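Local coordinates for protein NADH:ubiquinone oxidoreductase, Na translocating, C subunit (Parabacteroides distasonis, PDB 3LWX) that is the C subunit of a sodium-translocating, membrane-bound oxidoreductase complex, here represented by a fragment that contains an FMN-binding domain, at residues N11-K16 and D57-D62; Q71-V76 and I86-G91; K139-F144 and D165-I170. All coordinates share one frame; numbering follows the deposited sequence.

Overall arrangement
Contact 2 is the buried one of the three: it pairs strands 71-79 and 82-92, a hairpin inside the six-stranded antiparallel sheet, through backbone bonds and apolar side chains. Contacts 1 and 3 are surface contacts on opposite sides of the chain's centre, their own centres about 27 Å apart. Each joins a loop to another element, and each relies on a charged side chain gripping backbone, a lysine on a carbonyl in 11-16/57-62 and an aspartate on an amide in 139-144/165-170, with one water alongside. Contact 2 touches both, through F75 against F59 and through M87 against I143.

Contact 1: N11-K16 and D57-D62; sequences NEDNDK and DAFATD
Where K16 and F59 touch, regular helix (11-16, part of helix 4-23) passes the loop between strand 53-54 and helix 63-68, whose residues 58-60 have helical backbone angles without the regular bonds. The backbones stay well apart, 8.4 Å between the CA atoms of D13 and A60. Side chains span that gap. The F59 ring reaches across to the helix, its CG anti to the backbone N (chi1 -177°), and the K16 chain runs the other way over one face of the ring. K16 CD lies over that face, 4.2 Å from the F59 ring centroid and displaced toward the rim, a CH-pi contact. At the ring's edge, in its plane, stands the backbone O of D13, 3.5 Å from F59 CZ, while the D13 carboxylate is turned 80° from the ring, with CG against F59 CE2; its OD2 is engaged by K9 in a salt bridge.

D57 opens an Asx motif in the loop: in the conformer given here its OD1 accepts from A60 N, three residues on, at 3.2 Å, met from above the carboxylate plane. D62 takes the N-cap position of helix 63-68, its OD2 accepting from K65 N.

Extended all the way beyond CG, K16 carries its ammonium group past the ring to the turn's carbonyls. NZ donates to F59 O at 2.8 Å, tilted 26° from the carbonyl plane, and gives a second bond to a water 2.7 Å from NZ. That water donates in turn to A58 O and T61 O, so one ammonium group serves three backbone carbonyls, one directly and two by relay. A58 and F59 also touch P73 and F75 of strand 71-79.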
loop_
_atom_site.group_PDB
_atom_site.type_symbol
_atom_site.label_atom_id
_atom_site.label_comp_id
_atom_site.label_asym_id
_atom_site.label_seq_id
_atom_site.Cartn_x
_atom_site.Cartn_y
_atom_site.Cartn_z
ATOM N N ASN A 11 -4.723 -19.199 4.631
ATOM C CA ASN A 11 -5.489 -18.138 5.265
ATOM C C ASN A 11 -4.716 -16.827 5.275
ATOM O O ASN A 11 -5.271 -15.759 5.004
ATOM C CB ASN A 11 -5.911 -18.516 6.673
ATOM C CG ASN A 11 -6.971 -19.588 6.698
ATOM O OD1 ASN A 11 -7.725 -19.789 5.744
ATOM N ND2 ASN A 11 -7.026 -20.297 7.803
ATOM N N GLU A 12 -3.427 -16.902 5.587
ATOM C CA GLU A 12 -2.590 -15.705 5.578
ATOM C C GLU A 12 -2.476 -15.116 4.171
ATOM O O GLU A 12 -2.563 -13.903 3.986
ATOM C CB GLU A 12 -1.198 -16.027 6.118
ATOM C CG GLU A 12 -1.188 -16.373 7.592
ATOM C CD GLU A 12 0.136 -16.924 8.089
ATOM O OE1 GLU A 12 1.075 -17.124 7.286
ATOM O OE2 GLU A 12 0.220 -17.185 9.305
ATOM N N ASP A 13 -2.303 -15.985 3.179
ATOM C CA ASP A 13 -2.180 -15.540 1.795
ATOM C C ASP A 13 -3.483 -14.908 1.315
ATOM O O ASP A 13 -3.463 -13.889 0.640
ATOM C CB ASP A 13 -1.804 -16.693 0.876
ATOM C CG ASP A 13 -0.364 -17.160 1.033
ATOM O OD1 ASP A 13 0.443 -16.494 1.722
ATOM O OD2 ASP A 13 -0.070 -18.218 0.431
ATOM N N ASN A 14 -4.617 -15.491 1.673
ATOM C CA ASN A 14 -5.888 -14.894 1.276
ATOM C C ASN A 14 -6.119 -13.533 1.941
ATOM O O ASN A 14 -6.655 -12.639 1.308
ATOM C CB ASN A 14 -7.041 -15.882 1.485
ATOM C CG ASN A 14 -7.091 -16.918 0.370
ATOM O OD1 ASN A 14 -6.857 -16.580 -0.802
ATOM N ND2 ASN A 14 -7.454 -18.157 0.708
ATOM N N ASP A 15 -5.684 -13.378 3.190
ATOM C CA ASP A 15 -5.746 -12.094 3.873
ATOM C C ASP A 15 -4.901 -11.068 3.106
ATOM O O ASP A 15 -5.365 -9.960 2.833
ATOM C CB ASP A 15 -5.302 -12.288 5.324
ATOM C CG ASP A 15 -5.401 -11.044 6.191
ATOM O OD1 ASP A 15 -5.891 -9.994 5.768
ATOM O OD2 ASP A 15 -5.005 -11.151 7.379
ATOM N N LYS A 16 -3.674 -11.432 2.732
ATOM C CA LYS A 16 -2.832 -10.531 1.952
ATOM C C LYS A 16 -3.487 -10.192 0.607
ATOM O O LYS A 16 -3.455 -9.032 0.176
ATOM C CB LYS A 16 -1.432 -11.124 1.790
ATOM C CG LYS A 16 -0.501 -10.274 0.957
ATOM C CD LYS A 16 0.940 -10.728 1.053
ATOM C CE LYS A 16 1.890 -9.895 0.213
ATOM N NZ LYS A 16 3.325 -10.171 0.566
ATOM N N ASP A 57 9.825 -14.033 -5.878
ATOM C CA ASP A 57 8.364 -14.112 -5.924
ATOM C C ASP A 57 7.832 -12.934 -5.113
ATOM O O ASP A 57 7.947 -12.869 -3.891
ATOM C CB ASP A 57 7.847 -15.455 -5.416
ATOM C CG ASP A 57 6.341 -15.621 -5.606
ATOM O OD1 ASP A 57 5.580 -14.641 -5.472
ATOM O OD2 ASP A 57 5.916 -16.765 -5.865
ATOM N N ALA A 58 7.269 -11.968 -5.832
ATOM C CA ALA A 58 6.821 -10.728 -5.206
ATOM C C ALA A 58 5.761 -10.944 -4.137
ATOM O O ALA A 58 5.833 -10.342 -3.073
ATOM C CB ALA A 58 6.348 -9.743 -6.268
ATOM N N PHE A 59 4.783 -11.792 -4.411
ATOM C CA PHE A 59 3.728 -12.038 -3.450
ATOM C C PHE A 59 4.248 -12.752 -2.200
ATOM O O PHE A 59 3.849 -12.428 -1.083
ATOM C CB PHE A 59 2.589 -12.842 -4.098
ATOM C CG PHE A 59 1.438 -13.074 -3.166
ATOM C CD1 PHE A 59 0.412 -12.155 -3.070
ATOM C CD2 PHE A 59 1.412 -14.175 -2.335
ATOM C CE1 PHE A 59 -0.623 -12.343 -2.170
ATOM C CE2 PHE A 59 0.364 -14.375 -1.431
ATOM C CZ PHE A 59 -0.656 -13.460 -1.354
ATOM N N ALA A 60 5.124 -13.733 -2.394
ATOM C CA ALA A 60 5.621 -14.528 -1.275
ATOM C C ALA A 60 6.627 -13.791 -0.401
ATOM O O ALA A 60 6.856 -14.179 0.737
ATOM C CB ALA A 60 6.245 -15.824 -1.795
ATOM N N THR A 61 7.245 -12.743 -0.920
ATOM C CA THR A 61 8.322 -12.117 -0.179
ATOM C C THR A 61 7.802 -11.117 0.853
ATOM O O THR A 61 7.007 -10.242 0.529
ATOM C CB THR A 61 9.314 -11.459 -1.145
ATOM O OG1 THR A 61 9.813 -12.438 -2.072
ATOM C CG2 THR A 61 10.458 -10.876 -0.368
ATOM N N ASP A 62 8.284 -11.260 2.086
ATOM C CA ASP A 62 7.902 -10.425 3.200
ATOM C C ASP A 62 8.353 -9.000 2.891
ATOM O O ASP A 62 9.497 -8.775 2.532
ATOM C CB ASP A 62 8.532 -10.924 4.479
ATOM C CG ASP A 62 8.182 -10.065 5.637
ATOM O OD1 ASP A 62 7.079 -10.260 6.211
ATOM O OD2 ASP A 62 9.015 -9.198 5.979
HETATM O O HOH W 1 5.213 -8.887 -0.892
#

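Contact 2: Q71-V76 and I86-G91; sequences QYPVFV and IMALHG
F75 and I86 face each other as an antiparallel hydrogen-bonded pair in the hairpin of strands 71-79 and 82-92. F75 N donates to I86 O at 3.0 Å, within the carbonyl plane, and I86 N returns a 2.8 Å bond to F75 O that comes in almost head-on to the carbonyl.

Both side chains leave the same face of the sheet with similar first torsions: F75 CG (chi1 -51°) and I86 CG1 (chi1 -54°) each sit beside their own backbone N. Their CB atoms come within 4.0 Å, F75 CB to I86 CB, and the isoleucine continues extended so that CD1 also lies against F75 CB. I86 CG1 packs on the F75 carbonyl oxygen, while F75 CD2 lies by the I86 oxygen, obliquely to the ring.

V74 and M87, the latter a selenomethionine, turn to the other face, where both touch Y191 of helix 174-196. Further along, P73 CG meets A88 CB at 3.7 Å. P73 O and A88 N do not bond directly; both are hydrogen-bonded to the Y191 hydroxyl, which thus stands between the strands.

I86 O also receives a CA-H contact from V74 CA, 3.4 Å away. The bonds that cross join backbone atoms and so fix the register at F75 and I86, while the side chains that meet are apolar, consistent with a buried hairpin.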
loop_
_atom_site.group_PDB
_atom_site.type_symbol
_atom_site.label_atom_id
_atom_site.label_comp_id
_atom_site.label_asym_id
_atom_site.label_seq_id
_atom_site.Cartn_x
_atom_site.Cartn_y
_atom_site.Cartn_z
ATOM N N GLN A 71 14.669 -4.163 -1.925
ATOM C CA GLN A 71 13.793 -4.759 -2.925
ATOM C C GLN A 71 12.364 -4.411 -2.534
ATOM O O GLN A 71 12.010 -4.421 -1.349
ATOM C CB GLN A 71 13.986 -6.258 -3.036
ATOM C CG GLN A 71 15.406 -6.613 -3.427
ATOM C CD GLN A 71 15.563 -8.066 -3.753
ATOM O OE1 GLN A 71 14.825 -8.917 -3.245
ATOM N NE2 GLN A 71 16.534 -8.375 -4.613
ATOM N N TYR A 72 11.535 -4.172 -3.544
ATOM C CA TYR A 72 10.219 -3.598 -3.350
ATOM C C TYR A 72 9.224 -4.254 -4.309
ATOM O O TYR A 72 9.411 -4.195 -5.519
ATOM C CB TYR A 72 10.301 -2.085 -3.623
ATOM C CG TYR A 72 11.458 -1.434 -2.910
ATOM C CD1 TYR A 72 11.407 -1.172 -1.553
ATOM C CD2 TYR A 72 12.632 -1.131 -3.584
ATOM C CE1 TYR A 72 12.465 -0.603 -0.889
ATOM C CE2 TYR A 72 13.705 -0.571 -2.928
ATOM C CZ TYR A 72 13.625 -0.290 -1.579
ATOM O OH TYR A 72 14.689 0.279 -0.902
ATOM N N PRO A 73 8.143 -4.871 -3.795
ATOM C CA PRO A 73 7.244 -5.559 -4.710
ATOM C C PRO A 73 6.237 -4.635 -5.391
ATOM O O PRO A 73 5.675 -3.730 -4.763
ATOM C CB PRO A 73 6.505 -6.535 -3.786
ATOM C CG PRO A 73 6.465 -5.812 -2.483
ATOM C CD PRO A 73 7.807 -5.142 -2.387
ATOM N N VAL A 74 6.023 -4.878 -6.676
ATOM C CA VAL A 74 5.043 -4.184 -7.485
ATOM C C VAL A 74 4.044 -5.218 -8.003
ATOM O O VAL A 74 4.439 -6.250 -8.555
ATOM C CB VAL A 74 5.686 -3.466 -8.699
ATOM C CG1 VAL A 74 4.622 -2.760 -9.527
ATOM C CG2 VAL A 74 6.741 -2.457 -8.238
ATOM N N PHE A 75 2.755 -4.972 -7.787
ATOM C CA PHE A 75 1.684 -5.820 -8.328
ATOM C C PHE A 75 0.968 -4.960 -9.355
ATOM O O PHE A 75 0.563 -3.837 -9.040
ATOM C CB PHE A 75 0.737 -6.276 -7.225
ATOM C CG PHE A 75 1.444 -6.887 -6.060
ATOM C CD1 PHE A 75 1.717 -8.241 -6.017
ATOM C CD2 PHE A 75 1.884 -6.086 -5.009
ATOM C CE1 PHE A 75 2.394 -8.797 -4.942
ATOM C CE2 PHE A 75 2.570 -6.640 -3.945
ATOM C CZ PHE A 75 2.817 -8.000 -3.917
ATOM N N VAL A 76 0.824 -5.453 -10.585
ATOM C CA VAL A 76 0.199 -4.684 -11.642
ATOM C C VAL A 76 -1.138 -5.300 -11.987
ATOM O O VAL A 76 -1.212 -6.457 -12.415
ATOM C CB VAL A 76 1.079 -4.592 -12.907
ATOM C CG1 VAL A 76 0.450 -3.655 -13.913
ATOM C CG2 VAL A 76 2.494 -4.137 -12.552
ATOM N N ILE A 86 0.436 -1.343 -7.830
ATOM C CA ILE A 86 0.204 -1.512 -6.400
ATOM C C ILE A 86 1.555 -1.710 -5.717
ATOM O O ILE A 86 2.363 -2.563 -6.129
ATOM C CB ILE A 86 -0.681 -2.733 -6.113
ATOM C CG1 ILE A 86 -1.986 -2.681 -6.901
ATOM C CG2 ILE A 86 -0.978 -2.859 -4.610
ATOM C CD1 ILE A 86 -2.722 -4.005 -6.973
HETATM N N MSE A 87 1.809 -0.905 -4.684
HETATM C CA MSE A 87 3.053 -0.851 -3.947
HETATM C C MSE A 87 2.796 -1.166 -2.484
HETATM O O MSE A 87 1.717 -0.895 -1.960
HETATM C CB MSE A 87 3.660 0.544 -4.109
HETATM C CG MSE A 87 4.077 0.826 -5.534
HETATM SE SE MSE A 87 4.618 2.604 -5.913
HETATM C CE MSE A 87 2.871 3.416 -5.967
ATOM N N ALA A 88 3.791 -1.781 -1.860
ATOM C CA ALA A 88 3.700 -2.250 -0.483
ATOM C C ALA A 88 4.322 -1.257 0.492
ATOM O O ALA A 88 5.435 -0.761 0.275
ATOM C CB ALA A 88 4.354 -3.612 -0.350
ATOM N N LEU A 89 3.620 -1.019 1.585
ATOM C CA LEU A 89 4.003 -0.104 2.630
ATOM C C LEU A 89 4.351 -0.839 3.918
ATOM O O LEU A 89 3.770 -1.879 4.248
ATOM C CB LEU A 89 2.838 0.825 2.953
ATOM C CG LEU A 89 2.200 1.524 1.750
ATOM C CD1 LEU A 89 0.981 2.302 2.213
ATOM C CD2 LEU A 89 3.197 2.415 1.035
ATOM N N HIS A 90 5.281 -0.267 4.679
ATOM C CA HIS A 90 5.633 -0.799 5.997
ATOM C C HIS A 90 6.110 0.360 6.855
ATOM O O HIS A 90 6.713 1.291 6.362
ATOM C CB HIS A 90 6.696 -1.910 5.924
ATOM C CG HIS A 90 8.047 -1.430 5.495
ATOM N ND1 HIS A 90 9.070 -1.168 6.384
ATOM C CD2 HIS A 90 8.526 -1.126 4.266
ATOM C CE1 HIS A 90 10.125 -0.736 5.716
ATOM N NE2 HIS A 90 9.819 -0.699 4.433
ATOM N N GLY A 91 5.823 0.300 8.149
ATOM C CA GLY A 91 6.200 1.394 9.037
ATOM C C GLY A 91 5.849 1.097 10.476
ATOM O O GLY A 91 5.718 -0.059 10.873
#

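Contact 3: K139-F144 and D165-I170; sequences KGKKIF and DYVDGI
D165 reaches across to the backbone of K142, joining the loop between helix 132-135 and strand 144-145 to the chain at strand 166-168, which pairs in parallel with strand 153-155; both segments lie within the FMN-binding family region. The central bond, in the D165 conformer given, is K142 N to D165 OD2, 2.8 Å long with an N-H...O angle of 158°, and it uses the anti lone pair of OD2, the one turned from the other oxygen. The same oxygen is 3.3 Å from K141 CA, so it also lies close to the loop backbone.

Around that bond the K141 side chain, likewise in the conformer given, crosses D165. Its CD packs against D165 CG at 3.9 Å, and CE goes on to the Y166 carbonyl oxygen, 3.4 Å away, with V167 CG1 more loosely beside it. Bends at chi2 (-60°) and chi4 (-70°) fold the chain along this path, and its ammonium group goes not to D165 but to the backbone O of E137, to which NZ is hydrogen-bonded. With K141 NZ 6.4 Å from D165 OD2, any charge attraction between the two probably acts only at a distance.

Farther out, the loop is held by backbone bonds between G140, K141 and I111 and between I143 and N109, while I143 packs on L188 of helix 174-196. On the strand side, Y166 leans on A153 and V155, and V167 on V154 and F138. A single water closes a second link alongside the carboxylate bond: it accepts from D165 N at 2.9 Å and donates to K142 O at 2.8 Å.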
loop_
_atom_site.group_PDB
_atom_site.type_symbol
_atom_site.label_atom_id
_atom_site.label_comp_id
_atom_site.label_asym_id
_atom_site.label_seq_id
_atom_site.Cartn_x
_atom_site.Cartn_y
_atom_site.Cartn_z
ATOM N N LYS A 139 -7.631 8.693 -2.477
ATOM C CA LYS A 139 -7.998 8.577 -3.880
ATOM C C LYS A 139 -7.922 9.929 -4.566
ATOM O O LYS A 139 -8.484 10.903 -4.081
ATOM C CB LYS A 139 -9.411 8.004 -3.996
ATOM C CG LYS A 139 -9.547 6.593 -3.430
ATOM C CD LYS A 139 -10.983 6.108 -3.442
ATOM C CE LYS A 139 -11.085 4.684 -2.962
ATOM N NZ LYS A 139 -12.486 4.144 -3.151
ATOM N N GLY A 140 -7.223 9.978 -5.691
ATOM C CA GLY A 140 -7.098 11.205 -6.459
ATOM C C GLY A 140 -5.939 12.092 -6.059
ATOM O O GLY A 140 -5.626 13.041 -6.758
ATOM N N LYS A 141 -5.311 11.809 -4.917
ATOM C CA LYS A 141 -4.147 12.576 -4.491
ATOM C C LYS A 141 -2.927 12.113 -5.292
ATOM O O LYS A 141 -2.898 10.991 -5.789
ATOM C CB LYS A 141 -3.911 12.419 -2.985
ATOM C CG LYS A 141 -5.098 12.762 -2.093
ATOM C CD LYS A 141 -5.571 14.199 -2.233
ATOM C CE LYS A 141 -6.683 14.524 -1.203
ATOM N NZ LYS A 141 -7.988 13.843 -1.453
ATOM N N LYS A 142 -1.941 12.993 -5.416
ATOM C CA LYS A 142 -0.751 12.737 -6.206
ATOM C C LYS A 142 0.488 12.653 -5.329
ATOM O O LYS A 142 0.664 13.426 -4.391
ATOM C CB LYS A 142 -0.577 13.807 -7.293
ATOM C CG LYS A 142 -1.591 13.670 -8.422
ATOM C CD LYS A 142 -1.423 14.737 -9.481
ATOM C CE LYS A 142 -2.321 14.484 -10.689
ATOM N NZ LYS A 142 -2.163 15.526 -11.736
ATOM N N ILE A 143 1.368 11.721 -5.682
ATOM C CA ILE A 143 2.635 11.475 -4.997
ATOM C C ILE A 143 3.716 12.481 -5.377
ATOM O O ILE A 143 4.609 12.795 -4.578
ATOM C CB ILE A 143 3.123 10.028 -5.322
ATOM C CG1 ILE A 143 2.171 9.018 -4.681
ATOM C CG2 ILE A 143 4.557 9.795 -4.852
ATOM C CD1 ILE A 143 2.372 7.574 -5.132
ATOM N N PHE A 144 3.659 12.946 -6.621
ATOM C CA PHE A 144 4.609 13.881 -7.178
ATOM C C PHE A 144 3.913 15.198 -7.486
ATOM O O PHE A 144 2.800 15.205 -8.026
ATOM C CB PHE A 144 5.206 13.354 -8.494
ATOM C CG PHE A 144 6.019 12.103 -8.355
ATOM C CD1 PHE A 144 5.408 10.861 -8.357
ATOM C CD2 PHE A 144 7.407 12.153 -8.269
ATOM C CE1 PHE A 144 6.160 9.695 -8.251
ATOM C CE2 PHE A 144 8.164 10.990 -8.173
ATOM C CZ PHE A 144 7.536 9.758 -8.156
ATOM N N ASP A 165 -0.150 17.405 -1.616
ATOM C CA ASP A 165 -1.463 16.832 -1.323
ATOM C C ASP A 165 -1.473 16.290 0.103
ATOM O O ASP A 165 -0.436 15.901 0.642
ATOM C CB ASP A 165 -1.856 15.742 -2.327
ATOM C CG ASP A 165 -2.600 16.291 -3.540
ATOM O OD1 ASP A 165 -3.114 17.422 -3.468
ATOM O OD2 ASP A 165 -2.709 15.566 -4.547
ATOM N N TYR A 166 -2.654 16.270 0.705
ATOM C CA TYR A 166 -2.779 15.866 2.088
ATOM C C TYR A 166 -4.161 15.301 2.355
ATOM O O TYR A 166 -5.115 15.539 1.607
ATOM C CB TYR A 166 -2.521 17.089 2.998
ATOM C CG TYR A 166 -3.546 18.190 2.839
ATOM C CD1 TYR A 166 -4.721 18.193 3.590
ATOM C CD2 TYR A 166 -3.359 19.203 1.914
ATOM C CE1 TYR A 166 -5.679 19.173 3.423
ATOM C CE2 TYR A 166 -4.307 20.189 1.740
ATOM C CZ TYR A 166 -5.466 20.161 2.495
ATOM O OH TYR A 166 -6.409 21.140 2.333
ATOM N N VAL A 167 -4.244 14.529 3.439
ATOM C CA VAL A 167 -5.500 14.002 3.938
ATOM C C VAL A 167 -5.544 14.243 5.431
ATOM O O VAL A 167 -4.516 14.421 6.085
ATOM C CB VAL A 167 -5.644 12.484 3.681
ATOM C CG1 VAL A 167 -5.552 12.173 2.187
ATOM C CG2 VAL A 167 -4.613 11.688 4.487
ATOM N N ASP A 168 -6.742 14.194 5.995
ATOM C CA ASP A 168 -6.891 14.282 7.440
ATOM C C ASP A 168 -6.433 13.020 8.157
ATOM O O ASP A 168 -6.711 11.890 7.734
ATOM C CB ASP A 168 -8.350 14.457 7.835
ATOM C CG ASP A 168 -8.876 15.851 7.612
ATOM O OD1 ASP A 168 -8.104 16.783 7.344
ATOM O OD2 ASP A 168 -10.106 16.019 7.757
ATOM N N GLY A 169 -5.764 13.230 9.277
ATOM C CA GLY A 169 -5.450 12.149 10.196
ATOM C C GLY A 169 -6.637 11.825 11.099
ATOM O O GLY A 169 -7.762 12.285 10.902
ATOM N N ILE A 170 -6.354 11.026 12.109
ATOM C CA ILE A 170 -7.355 10.533 13.039
ATOM C C ILE A 170 -7.367 11.373 14.304
ATOM O O ILE A 170 -6.341 11.550 14.938
ATOM C CB ILE A 170 -7.076 9.053 13.446
ATOM C CG1 ILE A 170 -6.791 8.138 12.241
ATOM C CG2 ILE A 170 -8.240 8.492 14.277
ATOM C CD1 ILE A 170 -7.970 7.960 11.295
HETATM O O HOH W 2 1.737 15.466 -2.749
#